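Local coordinates for monosaccharide ABC transporter substrate-binding protein, CUT2 family (Bradyrhizobium sp., PDB 4YHS) that probably captures a monosaccharide or related small solute in the periplasm and hands it to the membrane components of a CUT2-family ABC transporter, at residues V76-A81 against Q302-V307; A296-I301 against A341-P346; A24-Y29 against A81-R86. One frame throughout, in Å; residues are numbered along the deposited sequence.

Interaction 1. Residues V76-A81 against Q302-V307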
loop_
_atom_site.group_PDB
_atom_site.type_symbol
_atom_site.label_atom_id
_atom_site.label_comp_id
_atom_site.label_asym_id
_atom_site.label_seq_id
_atom_site.Cartn_x
_atom_site.Cartn_y
_atom_site.Cartn_z
ATOM N N VAL A 76 5.224 4.412 5.911
ATOM C CA VAL A 76 4.406 3.993 7.030
ATOM C C VAL A 76 4.997 4.540 8.352
ATOM O O VAL A 76 4.248 5.007 9.219
ATOM C CB VAL A 76 4.281 2.467 7.109
ATOM C CG1 VAL A 76 3.293 2.101 8.168
ATOM C CG2 VAL A 76 3.865 1.888 5.780
ATOM N N ASP A 77 6.326 4.481 8.489
ATOM C CA ASP A 77 7.030 5.011 9.668
ATOM C C ASP A 77 6.678 6.488 9.887
ATOM O O ASP A 77 6.385 6.926 10.998
ATOM C CB ASP A 77 8.537 4.850 9.513
ATOM C CG ASP A 77 9.309 5.429 10.678
ATOM O OD1 ASP A 77 9.125 4.965 11.824
ATOM O OD2 ASP A 77 10.114 6.324 10.439
ATOM N N TYR A 78 6.773 7.259 8.817
ATOM C CA TYR A 78 6.468 8.681 8.866
ATOM C C TYR A 78 5.056 8.927 9.400
ATOM O O TYR A 78 4.869 9.764 10.260
ATOM C CB TYR A 78 6.636 9.291 7.465
ATOM C CG TYR A 78 6.258 10.747 7.374
ATOM C CD1 TYR A 78 7.148 11.750 7.781
ATOM C CD2 TYR A 78 5.032 11.128 6.855
ATOM C CE1 TYR A 78 6.798 13.082 7.699
ATOM C CE2 TYR A 78 4.682 12.456 6.752
ATOM C CZ TYR A 78 5.558 13.431 7.188
ATOM O OH TYR A 78 5.225 14.773 7.090
ATOM N N GLY A 79 4.075 8.172 8.909
ATOM C CA GLY A 79 2.691 8.298 9.336
ATOM C C GLY A 79 2.536 7.973 10.806
ATOM O O GLY A 79 1.916 8.718 11.548
ATOM N N VAL A 80 3.102 6.851 11.225
ATOM C CA VAL A 80 2.972 6.454 12.637
ATOM C C VAL A 80 3.644 7.484 13.545
ATOM O O VAL A 80 3.067 7.844 14.585
ATOM C CB VAL A 80 3.546 5.033 12.882
ATOM C CG1 VAL A 80 3.476 4.684 14.348
ATOM C CG2 VAL A 80 2.737 4.010 12.117
ATOM N N ALA A 81 4.823 7.979 13.156
ATOM C CA ALA A 81 5.581 8.907 14.014
ATOM C C ALA A 81 4.871 10.246 14.082
ATOM O O ALA A 81 4.776 10.858 15.147
ATOM C CB ALA A 81 6.997 9.115 13.523
ATOM N N GLN A 302 -2.330 4.950 6.201
ATOM C CA GLN A 302 -2.517 3.663 6.870
ATOM C C GLN A 302 -1.805 3.660 8.220
ATOM O O GLN A 302 -2.392 3.232 9.222
ATOM C CB GLN A 302 -2.032 2.521 5.992
ATOM C CG GLN A 302 -2.951 2.294 4.804
ATOM C CD GLN A 302 -2.427 1.243 3.864
ATOM O OE1 GLN A 302 -2.120 0.120 4.278
ATOM N NE2 GLN A 302 -2.293 1.599 2.584
ATOM N N GLY A 303 -0.584 4.181 8.266
ATOM C CA GLY A 303 0.127 4.346 9.520
ATOM C C GLY A 303 -0.588 5.264 10.504
ATOM O O GLY A 303 -0.785 4.895 11.675
ATOM N N ARG A 304 -0.974 6.451 10.057
ATOM C CA ARG A 304 -1.733 7.373 10.929
ATOM C C ARG A 304 -3.036 6.764 11.494
ATOM O O ARG A 304 -3.335 6.946 12.660
ATOM C CB ARG A 304 -2.106 8.660 10.178
ATOM C CG ARG A 304 -0.955 9.499 9.628
ATOM C CD ARG A 304 -1.481 10.847 9.164
ATOM N NE ARG A 304 -0.433 11.769 8.657
ATOM C CZ ARG A 304 0.178 12.689 9.405
ATOM N NH1 ARG A 304 -0.112 12.803 10.708
ATOM N NH2 ARG A 304 1.074 13.528 8.861
ATOM N N ILE A 305 -3.826 6.101 10.641
ATOM C CA ILE A 305 -5.086 5.511 11.066
ATOM C C ILE A 305 -4.868 4.448 12.139
ATOM O O ILE A 305 -5.632 4.385 13.094
ATOM C CB ILE A 305 -5.862 4.910 9.864
ATOM C CG1 ILE A 305 -6.475 6.070 9.064
ATOM C CG2 ILE A 305 -6.996 3.954 10.332
ATOM C CD1 ILE A 305 -7.057 5.691 7.764
ATOM N N ALA A 306 -3.831 3.622 11.993
ATOM C CA ALA A 306 -3.524 2.605 13.007
ATOM C C ALA A 306 -3.293 3.226 14.384
ATOM O O ALA A 306 -3.755 2.715 15.392
ATOM C CB ALA A 306 -2.290 1.812 12.602
ATOM N N VAL A 307 -2.560 4.332 14.418
ATOM C CA VAL A 307 -2.316 5.021 15.669
ATOM C C VAL A 307 -3.623 5.575 16.222
ATOM O O VAL A 307 -3.928 5.383 17.411
ATOM C CB VAL A 307 -1.292 6.159 15.507
ATOM C CG1 VAL A 307 -1.207 7.048 16.776
ATOM C CG2 VAL A 307 0.074 5.582 15.179
#

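Interaction 2. Residues A296-I301 against A341-P346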
loop_
_atom_site.group_PDB
_atom_site.type_symbol
_atom_site.label_atom_id
_atom_site.label_comp_id
_atom_site.label_asym_id
_atom_site.label_seq_id
_atom_site.Cartn_x
_atom_site.Cartn_y
_atom_site.Cartn_z
ATOM N N ALA A 296 -2.313 5.132 -5.678
ATOM C CA ALA A 296 -1.667 5.319 -4.388
ATOM C C ALA A 296 -2.554 4.723 -3.318
ATOM O O ALA A 296 -3.760 4.965 -3.322
ATOM C CB ALA A 296 -1.414 6.779 -4.128
ATOM N N ASP A 297 -1.956 3.978 -2.401
ATOM C CA ASP A 297 -2.711 3.420 -1.250
ATOM C C ASP A 297 -2.565 4.276 -0.005
ATOM O O ASP A 297 -3.090 3.930 1.063
ATOM C CB ASP A 297 -2.302 1.973 -0.940
ATOM C CG ASP A 297 -0.929 1.840 -0.285
ATOM O OD1 ASP A 297 -0.118 2.769 -0.355
ATOM O OD2 ASP A 297 -0.660 0.756 0.252
ATOM N N SER A 298 -1.937 5.426 -0.174
ATOM C CA SER A 298 -1.759 6.359 0.944
ATOM C C SER A 298 -1.203 5.608 2.168
ATOM O O SER A 298 -1.805 5.615 3.260
ATOM C CB SER A 298 -3.088 7.048 1.313
ATOM O OG SER A 298 -3.553 7.887 0.282
HETATM N N MSE A 299 -0.075 4.923 1.993
HETATM C CA MSE A 299 0.461 4.094 3.087
HETATM C C MSE A 299 0.843 4.902 4.318
HETATM O O MSE A 299 0.803 4.394 5.440
HETATM C CB MSE A 299 1.666 3.262 2.612
HETATM C CG MSE A 299 3.061 3.855 2.717
HETATM SE SE MSE A 299 3.365 5.335 1.466
HETATM C CE MSE A 299 3.691 4.368 -0.233
ATOM N N VAL A 300 1.189 6.161 4.126
ATOM C CA VAL A 300 1.418 7.047 5.270
ATOM C C VAL A 300 0.163 7.131 6.169
ATOM O O VAL A 300 0.237 6.990 7.408
ATOM C CB VAL A 300 1.802 8.475 4.821
ATOM C CG1 VAL A 300 1.963 9.371 6.006
ATOM C CG2 VAL A 300 3.077 8.498 3.996
ATOM N N ILE A 301 -0.970 7.352 5.521
ATOM C CA ILE A 301 -2.265 7.436 6.175
ATOM C C ILE A 301 -2.688 6.093 6.812
ATOM O O ILE A 301 -3.341 6.094 7.855
ATOM C CB ILE A 301 -3.364 7.916 5.183
ATOM C CG1 ILE A 301 -2.974 9.257 4.491
ATOM C CG2 ILE A 301 -4.680 8.076 5.916
ATOM C CD1 ILE A 301 -2.598 10.414 5.441
ATOM N N ALA A 341 3.349 13.893 1.151
ATOM C CA ALA A 341 3.429 13.254 2.468
ATOM C C ALA A 341 2.193 12.474 2.877
ATOM O O ALA A 341 2.225 11.819 3.926
ATOM C CB ALA A 341 3.759 14.271 3.547
ATOM N N ASN A 342 1.135 12.480 2.058
ATOM C CA ASN A 342 0.027 11.541 2.314
ATOM C C ASN A 342 0.266 10.179 1.632
ATOM O O ASN A 342 -0.363 9.175 1.988
ATOM C CB ASN A 342 -1.294 12.114 1.846
ATOM C CG ASN A 342 -1.726 13.289 2.669
ATOM O OD1 ASN A 342 -1.209 13.507 3.779
ATOM N ND2 ASN A 342 -2.667 14.067 2.146
ATOM N N ILE A 343 1.159 10.149 0.634
ATOM C CA ILE A 343 1.266 8.947 -0.212
ATOM C C ILE A 343 2.665 8.404 -0.359
ATOM O O ILE A 343 2.812 7.315 -0.890
ATOM C CB ILE A 343 0.686 9.171 -1.651
ATOM C CG1 ILE A 343 1.402 10.302 -2.405
ATOM C CG2 ILE A 343 -0.811 9.478 -1.559
ATOM C CD1 ILE A 343 1.005 10.373 -3.882
ATOM N N LEU A 344 3.652 9.135 0.148
ATOM C CA LEU A 344 5.049 8.711 0.184
ATOM C C LEU A 344 5.728 9.365 1.378
ATOM O O LEU A 344 5.249 10.389 1.889
ATOM C CB LEU A 344 5.769 9.109 -1.089
ATOM C CG LEU A 344 5.591 8.301 -2.379
ATOM C CD1 LEU A 344 6.295 9.036 -3.523
ATOM C CD2 LEU A 344 6.156 6.919 -2.194
ATOM N N PRO A 345 6.877 8.821 1.807
ATOM C CA PRO A 345 7.624 9.605 2.789
ATOM C C PRO A 345 8.200 10.862 2.157
ATOM O O PRO A 345 8.419 10.865 0.945
ATOM C CB PRO A 345 8.735 8.647 3.226
ATOM C CG PRO A 345 8.951 7.785 2.034
ATOM C CD PRO A 345 7.587 7.572 1.444
ATOM N N PRO A 346 8.457 11.916 2.948
ATOM C CA PRO A 346 9.157 13.073 2.389
ATOM C C PRO A 346 10.515 12.649 1.837
ATOM O O PRO A 346 11.092 11.708 2.395
ATOM C CB PRO A 346 9.324 14.007 3.606
ATOM C CG PRO A 346 8.202 13.554 4.556
ATOM C CD PRO A 346 8.152 12.091 4.379
HETATM O O HOH W 1 0.671 5.763 -1.289
#

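Interaction 3. Residues A24-Y29 against A81-R86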
loop_
_atom_site.group_PDB
_atom_site.type_symbol
_atom_site.label_atom_id
_atom_site.label_comp_id
_atom_site.label_asym_id
_atom_site.label_seq_id
_atom_site.Cartn_x
_atom_site.Cartn_y
_atom_site.Cartn_z
ATOM N N ALA A 24 -3.269 23.012 6.149
ATOM C CA ALA A 24 -4.256 21.937 6.235
ATOM C C ALA A 24 -3.714 20.655 6.886
ATOM O O ALA A 24 -2.603 20.232 6.616
ATOM C CB ALA A 24 -4.783 21.617 4.847
ATOM N N GLU A 25 -4.529 20.055 7.741
ATOM C CA GLU A 25 -4.243 18.743 8.302
ATOM C C GLU A 25 -4.508 17.693 7.250
ATOM O O GLU A 25 -5.093 17.976 6.205
ATOM C CB GLU A 25 -5.113 18.480 9.529
ATOM C CG GLU A 25 -4.929 19.508 10.655
ATOM C CD GLU A 25 -3.766 19.165 11.568
ATOM O OE1 GLU A 25 -2.820 18.495 11.100
ATOM O OE2 GLU A 25 -3.808 19.549 12.759
ATOM N N TRP A 26 -4.082 16.470 7.529
ATOM C CA TRP A 26 -4.218 15.385 6.600
ATOM C C TRP A 26 -5.665 14.917 6.511
ATOM O O TRP A 26 -6.083 14.368 5.481
ATOM C CB TRP A 26 -3.311 14.229 6.992
ATOM C CG TRP A 26 -3.669 13.523 8.284
ATOM C CD1 TRP A 26 -3.171 13.783 9.535
ATOM C CD2 TRP A 26 -4.569 12.419 8.437
ATOM N NE1 TRP A 26 -3.719 12.927 10.455
ATOM C CE2 TRP A 26 -4.579 12.078 9.813
ATOM C CE3 TRP A 26 -5.390 11.690 7.556
ATOM C CZ2 TRP A 26 -5.341 11.022 10.318
ATOM C CZ3 TRP A 26 -6.166 10.668 8.068
ATOM C CH2 TRP A 26 -6.129 10.338 9.442
ATOM N N TYR A 27 -6.413 15.147 7.590
ATOM C CA TYR A 27 -7.794 14.738 7.693
ATOM C C TYR A 27 -8.763 15.912 7.408
ATOM O O TYR A 27 -8.359 17.068 7.488
ATOM C CB TYR A 27 -8.049 14.173 9.085
ATOM C CG TYR A 27 -7.748 15.130 10.204
ATOM C CD1 TYR A 27 -6.484 15.193 10.752
ATOM C CD2 TYR A 27 -8.741 15.971 10.723
ATOM C CE1 TYR A 27 -6.194 16.060 11.790
ATOM C CE2 TYR A 27 -8.472 16.838 11.760
ATOM C CZ TYR A 27 -7.192 16.879 12.297
ATOM O OH TYR A 27 -6.898 17.734 13.343
ATOM N N PRO A 28 -10.043 15.621 7.100
ATOM C CA PRO A 28 -10.601 14.277 6.898
ATOM C C PRO A 28 -10.085 13.643 5.623
ATOM O O PRO A 28 -9.717 14.367 4.689
ATOM C CB PRO A 28 -12.119 14.535 6.826
ATOM C CG PRO A 28 -12.243 15.984 6.454
ATOM C CD PRO A 28 -11.106 16.645 7.130
ATOM N N TYR A 29 -10.025 12.315 5.586
ATOM C CA TYR A 29 -9.414 11.628 4.457
ATOM C C TYR A 29 -10.402 10.630 3.882
ATOM O O TYR A 29 -11.070 9.913 4.621
ATOM C CB TYR A 29 -8.122 10.931 4.898
ATOM C CG TYR A 29 -7.094 10.724 3.790
ATOM C CD1 TYR A 29 -6.216 11.730 3.445
ATOM C CD2 TYR A 29 -6.995 9.518 3.097
ATOM C CE1 TYR A 29 -5.299 11.584 2.443
ATOM C CE2 TYR A 29 -6.034 9.356 2.088
ATOM C CZ TYR A 29 -5.193 10.413 1.769
ATOM O OH TYR A 29 -4.247 10.335 0.766
ATOM N N ALA A 81 4.823 7.979 13.156
ATOM C CA ALA A 81 5.581 8.907 14.014
ATOM C C ALA A 81 4.871 10.246 14.082
ATOM O O ALA A 81 4.776 10.858 15.147
ATOM C CB ALA A 81 6.997 9.115 13.523
ATOM N N GLU A 82 4.389 10.705 12.930
ATOM C CA GLU A 82 3.782 12.023 12.878
ATOM C C GLU A 82 2.403 11.997 13.559
ATOM O O GLU A 82 2.040 12.939 14.272
ATOM C CB GLU A 82 3.678 12.505 11.426
ATOM C CG GLU A 82 4.992 12.884 10.789
ATOM C CD GLU A 82 5.587 14.135 11.428
ATOM O OE1 GLU A 82 4.881 15.163 11.516
ATOM O OE2 GLU A 82 6.735 14.064 11.883
ATOM N N GLU A 83 1.655 10.906 13.416
ATOM C CA GLU A 83 0.340 10.856 14.058
ATOM C C GLU A 83 0.519 10.689 15.574
ATOM O O GLU A 83 -0.208 11.291 16.352
ATOM C CB GLU A 83 -0.530 9.748 13.466
ATOM C CG GLU A 83 -2.008 9.802 13.940
ATOM C CD GLU A 83 -2.762 10.981 13.350
ATOM O OE1 GLU A 83 -2.151 11.873 12.708
ATOM O OE2 GLU A 83 -3.981 11.011 13.518
ATOM N N SER A 84 1.503 9.910 16.002
ATOM C CA SER A 84 1.769 9.815 17.442
ATOM C C SER A 84 2.132 11.191 18.043
ATOM O O SER A 84 1.630 11.565 19.104
ATOM C CB SER A 84 2.867 8.783 17.703
ATOM O OG SER A 84 2.454 7.474 17.302
ATOM N N LYS A 85 2.997 11.951 17.366
ATOM C CA LYS A 85 3.306 13.315 17.783
ATOM C C LYS A 85 2.053 14.205 17.832
ATOM O O LYS A 85 1.847 14.929 18.808
ATOM C CB LYS A 85 4.329 13.948 16.844
ATOM C CG LYS A 85 5.731 14.091 17.420
ATOM C CD LYS A 85 6.597 15.046 16.573
ATOM C CE LYS A 85 6.769 14.520 15.143
ATOM N NZ LYS A 85 7.679 15.353 14.286
ATOM N N ARG A 86 1.216 14.145 16.795
ATOM C CA ARG A 86 0.039 15.020 16.705
ATOM C C ARG A 86 -0.913 14.756 17.857
ATOM O O ARG A 86 -1.448 15.684 18.463
ATOM C CB ARG A 86 -0.700 14.797 15.384
ATOM C CG ARG A 86 -1.751 15.858 15.093
ATOM C CD ARG A 86 -2.510 15.558 13.813
ATOM N NE ARG A 86 -3.371 14.382 13.968
ATOM C CZ ARG A 86 -4.502 14.360 14.667
ATOM N NH1 ARG A 86 -5.205 13.243 14.749
ATOM N NH2 ARG A 86 -4.937 15.453 15.283
HETATM O O HOH W 2 -4.374 18.190 15.097
#

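Interaction 1. Residues V76-A81 against Q302-V307
Gly79 and Gly303 face each other where helix segments 76-81 and 302-307 cross at -35°, their axes approaching to 7.0 Å and the two CA atoms lying 4.7 Å apart. With no side chain on either residue, backbone meets backbone, and Gly79 C comes within 4.1 Å of Gly303 C. The valines close in around this bare patch. Val80 straddles it: CG1, anti to the backbone N (chi1 177°), meets CG2 of Val307 at 3.6 Å, while CG2 reaches the other way to lie 3.7 Å from Gly303 O. Val76 adds a lighter touch one turn earlier, CG1 resting against the CA of Gly303. On the far side of the glycines from these methyls, Arg304 lays its aliphatic stem over the neighbouring helix, with CG 3.5 Å from Gly79 O. From there the chain runs extended as far as NE and carries the guanidinium past the Tyr78 ring, where NH2 passes CE2 obliquely at 4.3 Å; its charge is met by a salt bridge from NH1 to Glu83. Val76 and Val80 also pack on strand 60-65, as does Val307, so the valine side of the crossing is sealed by the sheet and the arginine side is the polar one. This is a worked case of glycine-mediated close helix packing: two helices on one side of the sheet in an alpha/beta lobe of the periplasmic binding protein fold, helix 71-87 being the connection of the parallel beta-alpha-beta unit formed by strands 60-65 and 90-95.

Interaction 2. Residues A296-I301 against A341-P346
Asn342 O is the hub of the tight part of this contact, pressed against the start of helix 299-314. It makes a CA-H...O contact with Ser298 at 3.3 Å from the CA atom, and CB of Val300 and CG1 of Ile301 close round it. Val300 wedges against the backbone of segment 341-346, with CG1 3.2 Å from Ala341 O and CG2 between Ala341 O and Leu344 O. Ile343 turns CG2 back toward 296-301, because chi1 of 60° sends CG1 the other way; that methyl lies 3.8 Å from Ala296 CB and also touches Ser298 OG, whose hydrogen-bond partner is Tyr29. The selenomethionine Met299, bent at both chi2 and chi3, folds its selenium to 3.1 Å from Ile343 O. Ile343 O also accepts a 2.7 Å hydrogen bond from water 1, which donates to Asp297 OD1 at 3.2 Å and so bridges the segments. The contact thins out at Pro345, whose CD stays 4.8 Å from Met299 SE. Ala341 is partly exposed, although its O is held tightly by Val300. The chemistry is thus mostly carbonyl oxygen against carbon. Asn342 O, buried without a hydrogen-bonding partner, lies beside the first backbone N-H groups of a helix, a setting whose electrostatics may partly compensate for the missing bond, whereas Ile343 O accepts from the bridging water.

Interaction 3. Residues A24-Y29 against A81-R86
Trp26 and Tyr27 both hold their rings between the backbone N and the carbonyl carbon (chi1 67° for Trp26), swinging both side chains toward helix segment 81-86, while Glu83 and Arg86 start out with CG anti to the backbone N and then bend, Glu83 at chi2 and Arg86 at chi3. Trp26 NE1 donates to Glu83 OE1 at 2.9 Å; the bond is bent, 135° at the hydrogen, and the acceptor is tilted out of the indole plane. Arg86 grips the same carboxylate side-on, NE to OE1 at 3.1 Å and NH1 to OE2 at 2.8 Å, both bonds nearly straight and in the guanidinium plane but meeting the carboxylate from above its own plane. The indole and the arginine NE approach OE1 from opposite faces; with a salt bridge from Arg304, OE1 is gripped by three donors, which should hold the Glu83 carboxylate in one orientation. Tyr27 covers one face of the guanidinium, CE1 standing 3.7 Å above its centre, but with the planes 53° apart the pair is not a parallel stack. At the more exposed end, by Glu25, water 2 accepts from Arg86 NH2 at 2.8 Å, donates to Glu25 OE2 and is hydrogen-bonded to Tyr27 OH. The N-terminal segment leading into strand 29-35 thereby lies across helices 71-87 and 299-314, Trp26 packing on Ile301 and Arg304 of the latter, while Pro51 touches Trp26, Tyr27 and Arg86.

How the interactions relate
Helix 299-314 joins interactions 1 and 2, and helix 71-87 joins interactions 1 and 3, making the glycine crossing the middle of a continuous cluster. Interactions 1 and 2 are buried: the former relies on absent side chains and aliphatic contact, the latter on carbonyls, methyls and one bridging water. Interaction 3, farther from the centre of the chain and only partly buried, is instead ionic and aromatic, a chemistry that the two buried contacts lack between their own segments. Direct links tie them together. Val300 of 296-301 packs against Gly79 and Tyr78, Tyr78 also meets Pro346, Gln302 NE2 probably hydrogen-bonds to Asp297 O, and Val307 touches Ser84 of 81-86.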